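Local coordinates for heme peroxidase (Bacteroides thetaiotaomicron, PDB 2GVK), which is a dye-decolorizing peroxidase, a heme enzyme that probably uses hydrogen peroxide to oxidise dyes and other substrates, at residues A[54-57]-A[58-61]. Numbering follows the deposited sequence.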
loop_
_atom_site.group_PDB
_atom_site.type_symbol
_atom_site.label_atom_id
_atom_site.label_comp_id
_atom_site.label_asym_id
_atom_site.label_seq_id
_atom_site.Cartn_x
_atom_site.Cartn_y
_atom_site.Cartn_z
ATOM N N ARG A 54 4.925 -1.106 23.119
ATOM C CA ARG A 54 3.456 -0.991 23.015
ATOM C C ARG A 54 3.062 0.338 22.413
ATOM O O ARG A 54 2.152 0.412 21.623
ATOM C CB ARG A 54 2.786 -1.139 24.386
ATOM C CG ARG A 54 2.525 -2.541 24.810
ATOM C CD ARG A 54 1.539 -2.587 25.993
ATOM N NE ARG A 54 2.153 -2.114 27.238
ATOM C CZ ARG A 54 2.993 -2.837 27.990
ATOM N NH1 ARG A 54 3.311 -4.076 27.641
ATOM N NH2 ARG A 54 3.505 -2.324 29.099
ATOM N N SER A 55 3.715 1.402 22.865
ATOM C CA SER A 55 3.427 2.736 22.373
ATOM C C SER A 55 3.637 2.825 20.854
ATOM O O SER A 55 2.729 3.242 20.102
ATOM C CB SER A 55 4.294 3.763 23.102
ATOM O OG SER A 55 4.075 5.068 22.593
HETATM N N MSE A 56 4.782 2.346 20.387
HETATM C CA MSE A 56 5.091 2.386 18.964
HETATM C C MSE A 56 4.085 1.594 18.151
HETATM O O MSE A 56 3.664 2.032 17.095
HETATM C CB MSE A 56 6.472 1.840 18.689
HETATM C CG MSE A 56 7.575 2.585 19.330
HETATM SE SE MSE A 56 7.673 4.466 18.806
HETATM C CE MSE A 56 7.707 4.261 16.985
ATOM N N ARG A 57 3.743 0.396 18.625
ATOM C CA ARG A 57 2.836 -0.488 17.879
ATOM C C ARG A 57 1.392 -0.003 17.926
ATOM O O ARG A 57 0.639 -0.207 16.983
ATOM C CB ARG A 57 2.951 -1.902 18.387
ATOM C CG ARG A 57 4.251 -2.546 18.000
ATOM C CD ARG A 57 4.304 -3.952 18.390
ATOM N NE ARG A 57 5.591 -4.494 18.099
ATOM C CZ ARG A 57 6.047 -5.665 18.549
ATOM N NH1 ARG A 57 5.276 -6.444 19.295
ATOM N NH2 ARG A 57 7.287 -6.060 18.231
ATOM N N ASN A 58 1.021 0.671 19.004
ATOM C CA ASN A 58 -0.295 1.272 19.117
ATOM C C ASN A 58 -0.419 2.461 18.152
ATOM O O ASN A 58 -1.396 2.604 17.463
ATOM C CB ASN A 58 -0.531 1.727 20.563
ATOM C CG ASN A 58 -1.839 2.407 20.747
ATOM O OD1 ASN A 58 -2.853 1.930 20.283
ATOM N ND2 ASN A 58 -1.836 3.547 21.476
ATOM N N ARG A 59 0.639 3.269 18.075
ATOM C CA ARG A 59 0.636 4.459 17.238
ATOM C C ARG A 59 0.769 4.122 15.752
ATOM O O ARG A 59 0.169 4.771 14.915
ATOM C CB ARG A 59 1.771 5.391 17.654
ATOM C CG ARG A 59 1.632 5.972 19.049
ATOM C CD ARG A 59 2.913 6.685 19.479
ATOM N NE ARG A 59 3.192 7.853 18.634
ATOM C CZ ARG A 59 4.350 8.531 18.619
ATOM N NH1 ARG A 59 5.364 8.147 19.371
ATOM N NH2 ARG A 59 4.489 9.582 17.822
ATOM N N PHE A 60 1.576 3.097 15.449
ATOM C CA PHE A 60 1.926 2.725 14.060
ATOM C C PHE A 60 1.782 1.230 13.845
ATOM O O PHE A 60 2.759 0.524 13.641
ATOM C CB PHE A 60 3.353 3.153 13.772
ATOM C CG PHE A 60 3.655 4.589 14.199
ATOM C CD1 PHE A 60 3.202 5.637 13.459
ATOM C CD2 PHE A 60 4.356 4.847 15.366
ATOM C CE1 PHE A 60 3.440 6.981 13.884
ATOM C CE2 PHE A 60 4.594 6.151 15.775
ATOM C CZ PHE A 60 4.108 7.208 15.028
ATOM N N PRO A 61 0.559 0.747 13.898
ATOM C CA PRO A 61 0.314 -0.689 13.873
ATOM C C PRO A 61 0.753 -1.399 12.597
ATOM O O PRO A 61 0.902 -2.603 12.607
ATOM C CB PRO A 61 -1.209 -0.783 14.052
ATOM C CG PRO A 61 -1.729 0.561 13.728
ATOM C CD PRO A 61 -0.673 1.522 14.059
#
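Met56 and Phe60 meet one turn apart at the C-terminal end of helix 38-59, in the N-terminal half of the DyP-type ferredoxin-like (dimeric alpha+beta barrel) fold. Three i to i+4 bonds close this last turn: Asn58 N to Arg54 O, Arg59 N to Ser55 O and Phe60 N to Met56 O, each 2.9 Å long. The middle one arrives almost straight at its carbonyl, with a C=O...N angle of 161°; in the other two the donor is tilted from the carbonyl plane. Phe60 then leaves helical geometry, and Pro61 cannot continue the series. Arg57 O still lies 3.2 Å from both N and CA of Pro61, but the nitrogen has no hydrogen to offer.

The side chains find their polar partners mostly beyond the turn. Ser55 OG bonds to Asp219 of the second subunit, and Arg54 NH1 forms a salt bridge to Asp166 of the same subunit. Asn58 uses both ends of its amide, ND2 giving to Asp158 O of the second subunit and OD1 hydrogen-bonding to an unidentified molecule, probably from the crystallisation liquor. Arg57 NE turns back to Phe65 O within the chain.

In the conformer given here (a second is deposited), the buried Arg59 makes two salt bridges, NE to Asp149 of the second subunit and NH1 to Glu123 on helix 118-131, which probably help offset its charge. In the same conformer, its CD passes 3.7 Å from Ser55 OG.

The apolar side of the turn packs toward helix 118-131, where Met56 and Phe60 both touch Leu120. Met56, modelled as selenomethionine, is bent at chi2 and chi3 (-59° and -53°), which carries its methyl toward the Phe60 ring: CE lies 3.8 Å from both CD2 and CE2 of Phe60.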